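Local atomic coordinates of alginate lyase, family PL7 (Zobellia galactanivorans, PDB entry 4BE3), a protein that probably cleaves alginate from the ends of the chain by an eliminative lyase mechanism, as an exolytic member of polysaccharide lyase family 7. Residues Glu114-Lys126 and Val136-Asn148. Sequence-based numbering, arbitrary orientation.
Sequences EGHENEPIKIFYK and VFWNYEINTKGDN
Strands 121-126 and 133-141 form an antiparallel beta hairpin in one sheet of the beta-jelly-roll fold of family PL7 lyases, with Ile123 and Trp138 paired on the face turned to strands 187-194 and 197-203 of the second sheet. Lys122 with Asn139 and Phe124 with Phe137 are its hydrogen-bonded pairs; Phe124 N reaches Phe137 O at 2.8 Å, almost straight. On the core side, Ile121 CD1 packs against Trp138 CE3 at 3.8 Å, at the six-membered half of the indole.

On the opposite face the rings of Phe124 and Phe137 are nearly parallel, planes 20° apart, but slid so that they hardly overlap. Phe137 CG sits between the backbone N and the carbonyl carbon (chi1 47°), which folds the ring back across its neighbour strand, where Phe124 CB makes a CH-pi contact over one face, 3.6 Å from the ring centroid.

At the C-terminal end of strand 133-141, Glu141 meets the loop residue Glu119. Its extended side chain brings OE1 to Glu119 N at 2.9 Å through the anti lone pair, while Glu141 N bonds Glu119 O, so side chain and backbone grip the same residue. Glu119 OE1 nevertheless lies only 3.3 Å from Glu141 OE1. Lys122 NZ, salt-bridged to Glu119 OE1 at 3.2 Å and also to Asp153, probably offsets some of the repulsion; a water links NZ to Glu119 O and Asn139 O. Replacing Glu141 by an alanine would probably leave Glu119 N without its carboxylate acceptor and open a gap beside Asn118 CB, though the backbone bond to Glu119 O could persist.

Farther out, Asn148 CB covers one face of the His116 ring. Glu141 fixes the Glu119 backbone and Lys122 its OE1, which probably helps set OE2 against ND1 of His111, a residue of the tartrate pocket.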
ATOM      1  N   GLU A 114     -14.260   4.240   1.717  1.00 31.57           N
ATOM      2  CA  GLU A 114     -14.811   5.408   2.466  1.00 37.37           C
ATOM      3  C   GLU A 114     -15.604   6.259   1.570  1.00 34.40           C
ATOM      4  O   GLU A 114     -15.759   5.932   0.353  1.00 31.12           O
ATOM      5  CB  GLU A 114     -13.638   6.288   3.022  1.00 39.10           C
ATOM      6  CG  GLU A 114     -12.587   6.618   1.949  1.00 40.63           C
ATOM      7  CD  GLU A 114     -11.280   7.269   2.527  1.00 48.28           C
ATOM      8  OE1 GLU A 114     -11.234   7.530   3.791  1.00 48.67           O
ATOM      9  OE2 GLU A 114     -10.336   7.606   1.732  1.00 37.71           O
ATOM     10  N   GLY A 115     -16.047   7.392   2.111  1.00 32.17           N
ATOM     11  CA  GLY A 115     -16.829   8.322   1.252  1.00 31.36           C
ATOM     12  C   GLY A 115     -18.083   7.582   0.784  1.00 31.97           C
ATOM     13  O   GLY A 115     -18.775   6.937   1.577  1.00 31.49           O
ATOM     14  N   HIS A 116     -18.371   7.704  -0.501  1.00 28.40           N
ATOM     15  CA  HIS A 116     -19.538   7.029  -1.067  1.00 29.52           C
ATOM     16  C   HIS A 116     -19.422   5.536  -1.170  1.00 28.27           C
ATOM     17  O   HIS A 116     -20.421   4.879  -1.383  1.00 27.94           O
ATOM     18  CB  HIS A 116     -19.763   7.607  -2.457  1.00 29.47           C
ATOM     19  CG  HIS A 116     -20.261   9.019  -2.467  1.00 28.58           C
ATOM     20  ND1 HIS A 116     -21.126   9.524  -1.524  1.00 33.56           N
ATOM     21  CD2 HIS A 116     -19.989  10.046  -3.366  1.00 32.42           C
ATOM     22  CE1 HIS A 116     -21.446  10.783  -1.861  1.00 37.29           C
ATOM     23  NE2 HIS A 116     -20.754  11.119  -2.994  1.00 34.05           N
ATOM     24  N   GLU A 117     -18.193   4.982  -0.982  1.00 27.53           N
ATOM     25  CA  GLU A 117     -17.998   3.529  -1.071  1.00 25.88           C
ATOM     26  C   GLU A 117     -18.441   3.036  -2.491  1.00 27.02           C
ATOM     27  O   GLU A 117     -18.979   1.937  -2.606  1.00 27.76           O
ATOM     28  CB  GLU A 117     -18.652   2.693   0.044  1.00 30.25           C
ATOM     29  CG  GLU A 117     -18.108   3.233   1.391  1.00 36.75           C
ATOM     30  CD  GLU A 117     -18.696   2.583   2.631  1.00 47.82           C
ATOM     31  OE1 GLU A 117     -18.815   1.386   2.726  1.00 42.75           O
ATOM     32  OE2 GLU A 117     -19.051   3.347   3.547  1.00 63.39           O
ATOM     33  N   ASN A 118     -18.131   3.823  -3.538  1.00 23.78           N
ATOM     34  CA  ASN A 118     -18.493   3.326  -4.914  1.00 23.94           C
ATOM     35  C   ASN A 118     -17.334   2.484  -5.493  1.00 25.92           C
ATOM     36  O   ASN A 118     -16.259   2.403  -4.837  1.00 25.77           O
ATOM     37  CB  ASN A 118     -18.694   4.543  -5.771  1.00 23.30           C
ATOM     38  CG  ASN A 118     -20.016   5.302  -5.432  1.00 21.96           C
ATOM     39  OD1 ASN A 118     -20.829   4.803  -4.620  1.00 24.31           O
ATOM     40  ND2 ASN A 118     -20.268   6.445  -6.089  1.00 24.37           N
ATOM     41  N   GLU A 119     -17.449   1.979  -6.730  1.00 21.76           N
ATOM     42  CA  GLU A 119     -16.335   1.203  -7.340  1.00 20.98           C
ATOM     43  C   GLU A 119     -15.793   1.840  -8.540  1.00 22.74           C
ATOM     44  O   GLU A 119     -16.442   1.941  -9.597  1.00 21.19           O
ATOM     45  CB  GLU A 119     -16.951  -0.156  -7.802  1.00 23.52           C
ATOM     46  CG  GLU A 119     -17.290  -1.099  -6.611  1.00 25.66           C
ATOM     47  CD  GLU A 119     -18.730  -1.113  -6.145  1.00 33.36           C
ATOM     48  OE1 GLU A 119     -19.724  -0.770  -6.907  1.00 33.54           O
ATOM     49  OE2 GLU A 119     -18.880  -1.320  -4.942  1.00 36.44           O
ATOM     50  N   PRO A 120     -14.513   2.215  -8.519  1.00 20.08           N
ATOM     51  CA  PRO A 120     -13.853   2.623  -9.704  1.00 20.82           C
ATOM     52  C   PRO A 120     -13.943   1.519 -10.839  1.00 21.26           C
ATOM     53  O   PRO A 120     -13.851   1.893 -12.048  1.00 22.01           O
ATOM     54  CB  PRO A 120     -12.336   2.770  -9.231  1.00 22.71           C
ATOM     55  CG  PRO A 120     -12.583   3.225  -7.814  1.00 20.13           C
ATOM     56  CD  PRO A 120     -13.714   2.352  -7.285  1.00 22.84           C
ATOM     57  N   ILE A 121     -14.021   0.245 -10.444  1.00 18.54           N
ATOM     58  CA  ILE A 121     -14.242  -0.771 -11.549  1.00 16.53           C
ATOM     59  C   ILE A 121     -14.912  -1.963 -11.018  1.00 16.90           C
ATOM     60  O   ILE A 121     -14.664  -2.448  -9.892  1.00 18.19           O
ATOM     61  CB  ILE A 121     -12.915  -1.209 -12.241  1.00 17.61           C
ATOM     62  CG1 ILE A 121     -13.238  -2.290 -13.278  1.00 20.19           C
ATOM     63  CG2 ILE A 121     -11.853  -1.777 -11.240  1.00 18.66           C
ATOM     64  CD1 ILE A 121     -12.075  -2.623 -14.233  1.00 22.51           C
ATOM     65  N   LYS A 122     -15.866  -2.516 -11.871  1.00 16.71           N
ATOM     66  CA  LYS A 122     -16.430  -3.812 -11.553  1.00 15.57           C
ATOM     67  C   LYS A 122     -16.349  -4.544 -12.955  1.00 17.05           C
ATOM     68  O   LYS A 122     -16.744  -3.927 -13.995  1.00 16.63           O
ATOM     69  CB  LYS A 122     -17.929  -3.752 -11.197  1.00 15.61           C
ATOM     70  CG  LYS A 122     -18.048  -3.214  -9.750  1.00 17.30           C
ATOM     71  CD  LYS A 122     -19.552  -3.357  -9.266  1.00 19.59           C
ATOM     72  CE  LYS A 122     -20.483  -2.412 -10.074  1.00 22.59           C
ATOM     73  NZ  LYS A 122     -20.240  -0.920 -10.074  1.00 25.34           N
ATOM     74  N   ILE A 123     -15.766  -5.710 -12.967  1.00 15.29           N
ATOM     75  CA  ILE A 123     -15.685  -6.508 -14.257  1.00 16.55           C
ATOM     76  C   ILE A 123     -16.825  -7.529 -14.123  1.00 15.34           C
ATOM     77  O   ILE A 123     -16.918  -8.338 -13.179  1.00 16.53           O
ATOM     78  CB  ILE A 123     -14.334  -7.225 -14.350  1.00 15.42           C
ATOM     79  CG1 ILE A 123     -13.211  -6.136 -14.367  1.00 17.65           C
ATOM     80  CG2 ILE A 123     -14.287  -8.136 -15.549  1.00 17.87           C
ATOM     81  CD1 ILE A 123     -11.780  -6.874 -14.252  1.00 19.15           C
ATOM     82  N   PHE A 124     -17.639  -7.563 -15.223  1.00 14.41           N
ATOM     83  CA  PHE A 124     -18.818  -8.468 -15.249  1.00 13.71           C
ATOM     84  C   PHE A 124     -18.646  -9.541 -16.314  1.00 15.00           C
ATOM     85  O   PHE A 124     -18.043  -9.276 -17.376  1.00 16.95           O
ATOM     86  CB  PHE A 124     -20.012  -7.620 -15.773  1.00 13.58           C
ATOM     87  CG  PHE A 124     -20.571  -6.623 -14.797  1.00 16.87           C
ATOM     88  CD1 PHE A 124     -19.908  -5.395 -14.483  1.00 16.42           C
ATOM     89  CD2 PHE A 124     -21.881  -6.905 -14.250  1.00 16.81           C
ATOM     90  CE1 PHE A 124     -20.490  -4.456 -13.617  1.00 17.84           C
ATOM     91  CE2 PHE A 124     -22.452  -5.905 -13.442  1.00 17.28           C
ATOM     92  CZ  PHE A 124     -21.797  -4.751 -13.095  1.00 16.75           C
ATOM     93  N   TYR A 125     -19.353 -10.653 -16.081  1.00 14.62           N
ATOM     94  CA  TYR A 125     -19.577 -11.648 -17.162  1.00 14.00           C
ATOM     95  C   TYR A 125     -21.136 -11.743 -17.119  1.00 15.87           C
ATOM     96  O   TYR A 125     -21.726 -11.944 -16.056  1.00 16.98           O
ATOM     97  CB  TYR A 125     -18.920 -12.998 -16.796  1.00 16.40           C
ATOM     98  CG  TYR A 125     -19.395 -14.077 -17.774  1.00 16.51           C
ATOM     99  CD1 TYR A 125     -20.606 -14.773 -17.590  1.00 17.98           C
ATOM    100  CD2 TYR A 125     -18.626 -14.344 -18.905  1.00 18.11           C
ATOM    101  CE1 TYR A 125     -20.982 -15.735 -18.513  1.00 19.22           C
ATOM    102  CE2 TYR A 125     -18.956 -15.365 -19.825  1.00 18.12           C
ATOM    103  CZ  TYR A 125     -20.174 -15.985 -19.612  1.00 19.64           C
ATOM    104  OH  TYR A 125     -20.581 -16.921 -20.583  1.00 21.58           O
ATOM    105  N   LYS A 126     -21.770 -11.579 -18.315  1.00 15.93           N
ATOM    106  CA  LYS A 126     -23.244 -11.661 -18.384  1.00 14.08           C
ATOM    107  C   LYS A 126     -23.627 -12.615 -19.557  1.00 16.57           C
ATOM    108  O   LYS A 126     -23.039 -12.508 -20.673  1.00 17.44           O
ATOM    109  CB  LYS A 126     -23.714 -10.268 -18.658  1.00 14.61           C
ATOM    110  CG  LYS A 126     -25.314 -10.254 -18.877  1.00 16.74           C
ATOM    111  CD  LYS A 126     -25.700  -8.771 -19.001  1.00 15.75           C
ATOM    112  CE  LYS A 126     -27.211  -8.730 -19.476  1.00 16.78           C
ATOM    113  NZ  LYS A 126     -27.628  -7.264 -19.611  1.00 16.94           N
ATOM    114  N   VAL A 136     -18.244 -10.093 -21.655  1.00 15.57           N
ATOM    115  CA  VAL A 136     -17.400  -9.543 -20.511  1.00 15.50           C
ATOM    116  C   VAL A 136     -17.334  -8.066 -20.730  1.00 17.14           C
ATOM    117  O   VAL A 136     -17.088  -7.578 -21.880  1.00 16.69           O
ATOM    118  CB  VAL A 136     -15.973 -10.106 -20.618  1.00 14.91           C
ATOM    119  CG1 VAL A 136     -15.061  -9.383 -19.528  1.00 17.10           C
ATOM    120  CG2 VAL A 136     -16.009 -11.630 -20.228  1.00 17.75           C
ATOM    121  N   PHE A 137     -17.649  -7.271 -19.695  1.00 16.55           N
ATOM    122  CA  PHE A 137     -17.582  -5.854 -19.880  1.00 15.58           C
ATOM    123  C   PHE A 137     -17.180  -5.250 -18.527  1.00 16.76           C
ATOM    124  O   PHE A 137     -17.187  -6.002 -17.500  1.00 17.17           O
ATOM    125  CB  PHE A 137     -18.956  -5.203 -20.253  1.00 16.70           C
ATOM    126  CG  PHE A 137     -20.118  -5.645 -19.401  1.00 16.58           C
ATOM    127  CD1 PHE A 137     -20.435  -4.888 -18.216  1.00 16.32           C
ATOM    128  CD2 PHE A 137     -21.000  -6.660 -19.885  1.00 17.07           C
ATOM    129  CE1 PHE A 137     -21.612  -5.171 -17.413  1.00 17.60           C
ATOM    130  CE2 PHE A 137     -22.153  -6.991 -19.050  1.00 17.82           C
ATOM    131  CZ  PHE A 137     -22.439  -6.245 -17.899  1.00 17.12           C
ATOM    132  N   TRP A 138     -16.765  -4.011 -18.492  1.00 16.49           N
ATOM    133  CA  TRP A 138     -16.395  -3.463 -17.164  1.00 15.92           C
ATOM    134  C   TRP A 138     -17.049  -2.123 -16.955  1.00 15.61           C
ATOM    135  O   TRP A 138     -17.207  -1.371 -17.914  1.00 17.67           O
ATOM    136  CB  TRP A 138     -14.860  -3.373 -17.022  1.00 15.64           C
ATOM    137  CG  TRP A 138     -14.247  -2.371 -17.948  1.00 18.03           C
ATOM    138  CD1 TRP A 138     -13.849  -2.621 -19.263  1.00 19.20           C
ATOM    139  CD2 TRP A 138     -13.872  -0.982 -17.639  1.00 17.56           C
ATOM    140  NE1 TRP A 138     -13.219  -1.517 -19.775  1.00 20.56           N
ATOM    141  CE2 TRP A 138     -13.214  -0.486 -18.848  1.00 18.07           C
ATOM    142  CE3 TRP A 138     -13.978  -0.162 -16.480  1.00 17.46           C
ATOM    143  CZ2 TRP A 138     -12.698   0.826 -18.963  1.00 21.86           C
ATOM    144  CZ3 TRP A 138     -13.438   1.153 -16.602  1.00 22.59           C
ATOM    145  CH2 TRP A 138     -12.842   1.621 -17.797  1.00 21.97           C
ATOM    146  N   ASN A 139     -17.411  -1.809 -15.715  1.00 15.69           N
ATOM    147  CA  ASN A 139     -18.182  -0.555 -15.452  1.00 15.62           C
ATOM    148  C   ASN A 139     -17.297   0.361 -14.553  1.00 16.52           C
ATOM    149  O   ASN A 139     -16.598  -0.173 -13.637  1.00 18.87           O
ATOM    150  CB  ASN A 139     -19.363  -0.878 -14.565  1.00 15.88           C
ATOM    151  CG  ASN A 139     -20.509  -1.462 -15.393  1.00 18.17           C
ATOM    152  OD1 ASN A 139     -20.258  -1.928 -16.502  1.00 17.92           O
ATOM    153  ND2 ASN A 139     -21.778  -1.480 -14.794  1.00 18.00           N
ATOM    154  N   TYR A 140     -17.365   1.654 -14.819  1.00 16.86           N
ATOM    155  CA  TYR A 140     -16.696   2.667 -13.950  1.00 17.50           C
ATOM    156  C   TYR A 140     -17.853   3.339 -13.246  1.00 19.84           C
ATOM    157  O   TYR A 140     -18.782   3.835 -13.958  1.00 19.33           O
ATOM    158  CB  TYR A 140     -16.000   3.673 -14.895  1.00 18.08           C
ATOM    159  CG  TYR A 140     -15.469   4.847 -14.069  1.00 19.23           C
ATOM    160  CD1 TYR A 140     -14.250   4.681 -13.356  1.00 18.83           C
ATOM    161  CD2 TYR A 140     -16.185   6.074 -14.026  1.00 19.80           C
ATOM    162  CE1 TYR A 140     -13.726   5.742 -12.623  1.00 19.42           C
ATOM    163  CE2 TYR A 140     -15.686   7.162 -13.266  1.00 22.14           C
ATOM    164  CZ  TYR A 140     -14.445   6.918 -12.557  1.00 20.63           C
ATOM    165  OH  TYR A 140     -13.955   8.018 -11.779  1.00 23.01           O
ATOM    166  N   GLU A 141     -17.852   3.463 -11.894  1.00 17.95           N
ATOM    167  CA  GLU A 141     -18.934   4.207 -11.269  1.00 19.10           C
ATOM    168  C   GLU A 141     -18.411   5.574 -10.866  1.00 22.09           C
ATOM    169  O   GLU A 141     -17.253   5.692 -10.326  1.00 21.32           O
ATOM    170  CB  GLU A 141     -19.320   3.402 -10.050  1.00 18.82           C
ATOM    171  CG  GLU A 141     -20.393   4.181  -9.236  1.00 22.55           C
ATOM    172  CD  GLU A 141     -20.922   3.255  -8.143  1.00 26.67           C
ATOM    173  OE1 GLU A 141     -20.173   2.461  -7.459  1.00 25.73           O
ATOM    174  OE2 GLU A 141     -22.174   3.328  -7.927  1.00 32.77           O
ATOM    175  N   ILE A 142     -19.160   6.669 -11.127  1.00 19.95           N
ATOM    176  CA  ILE A 142     -18.609   7.977 -10.775  1.00 21.12           C
ATOM    177  C   ILE A 142     -18.501   8.149  -9.277  1.00 22.61           C
ATOM    178  O   ILE A 142     -19.273   7.632  -8.501  1.00 23.06           O
ATOM    179  CB  ILE A 142     -19.445   9.150 -11.413  1.00 23.98           C
ATOM    180  CG1 ILE A 142     -20.928   8.957 -11.077  1.00 23.52           C
ATOM    181  CG2 ILE A 142     -19.237   9.207 -12.943  1.00 22.81           C
ATOM    182  CD1 ILE A 142     -21.733  10.324 -11.232  1.00 25.13           C
ATOM    183  N   ASN A 143     -17.436   8.883  -8.856  1.00 22.25           N
ATOM    184  CA  ASN A 143     -17.415   9.275  -7.460  1.00 24.69           C
ATOM    185  C   ASN A 143     -18.214  10.590  -7.291  1.00 25.47           C
ATOM    186  O   ASN A 143     -17.660  11.685  -7.443  1.00 28.23           O
ATOM    187  CB  ASN A 143     -15.932   9.497  -7.062  1.00 24.79           C
ATOM    188  CG  ASN A 143     -15.772   9.521  -5.517  1.00 30.23           C
ATOM    189  OD1 ASN A 143     -14.669   9.789  -4.961  1.00 31.79           O
ATOM    190  ND2 ASN A 143     -16.807   9.154  -4.843  1.00 26.49           N
ATOM    191  N   THR A 144     -19.530  10.416  -7.137  1.00 27.27           N
ATOM    192  CA  THR A 144     -20.501  11.496  -7.352  1.00 28.95           C
ATOM    193  C   THR A 144     -20.146  12.733  -6.521  1.00 31.10           C
ATOM    194  O   THR A 144     -19.778  12.592  -5.359  1.00 32.16           O
ATOM    195  CB  THR A 144     -21.861  10.997  -6.840  1.00 29.36           C
ATOM    196  OG1 THR A 144     -22.048   9.655  -7.313  1.00 28.28           O
ATOM    197  CG2 THR A 144     -23.063  11.889  -7.417  1.00 30.30           C
ATOM    198  N   LYS A 145     -20.211  13.894  -7.140  1.00 31.90           N
ATOM    199  CA  LYS A 145     -20.038  15.188  -6.391  1.00 35.50           C
ATOM    200  C   LYS A 145     -21.329  15.352  -5.684  1.00 36.16           C
ATOM    201  O   LYS A 145     -22.349  15.407  -6.295  1.00 39.73           O
ATOM    202  CB  LYS A 145     -19.745  16.299  -7.398  1.00 38.47           C
ATOM    203  CG  LYS A 145     -19.415  17.674  -6.760  1.00 41.23           C
ATOM    204  CD  LYS A 145     -19.488  18.665  -7.918  1.00 48.60           C
ATOM    205  CE  LYS A 145     -19.727  20.089  -7.426  1.00 62.90           C
ATOM    206  NZ  LYS A 145     -18.471  20.514  -6.743  1.00 60.43           N
ATOM    207  N   GLY A 146     -21.330  15.438  -4.356  1.00 46.11           N
ATOM    208  CA  GLY A 146     -22.643  15.597  -3.681  1.00 47.29           C
ATOM    209  C   GLY A 146     -23.384  14.281  -3.440  1.00 46.16           C
ATOM    210  O   GLY A 146     -22.775  13.291  -3.174  1.00 49.27           O
ATOM    211  N   ASP A 147     -24.682  14.265  -3.606  1.00 41.40           N
ATOM    212  CA  ASP A 147     -25.527  13.188  -3.166  1.00 46.18           C
ATOM    213  C   ASP A 147     -25.334  11.991  -4.100  1.00 41.36           C
ATOM    214  O   ASP A 147     -25.676  12.005  -5.316  1.00 38.96           O
ATOM    215  CB  ASP A 147     -26.971  13.680  -3.289  1.00 48.17           C
ATOM    216  CG  ASP A 147     -28.027  12.619  -3.065  1.00 56.50           C
ATOM    217  OD1 ASP A 147     -27.794  11.525  -2.488  1.00 50.34           O
ATOM    218  OD2 ASP A 147     -29.185  12.934  -3.505  1.00 68.72           O
ATOM    219  N   ASN A 148     -24.931  10.928  -3.478  1.00 38.54           N
ATOM    220  CA  ASN A 148     -24.659   9.669  -4.226  1.00 33.64           C
ATOM    221  C   ASN A 148     -25.925   8.994  -4.755  1.00 35.99           C
ATOM    222  O   ASN A 148     -25.815   8.017  -5.510  1.00 30.13           O
ATOM    223  CB  ASN A 148     -23.933   8.702  -3.285  1.00 30.68           C
ATOM    224  CG  ASN A 148     -23.083   7.632  -4.078  1.00 29.82           C
ATOM    225  OD1 ASN A 148     -22.924   6.501  -3.639  1.00 29.17           O
ATOM    226  ND2 ASN A 148     -22.500   8.065  -5.189  1.00 23.79           N
TER
HETATM  227  O   HOH W   1     -17.895   0.115 -11.098  1.00 16.73           O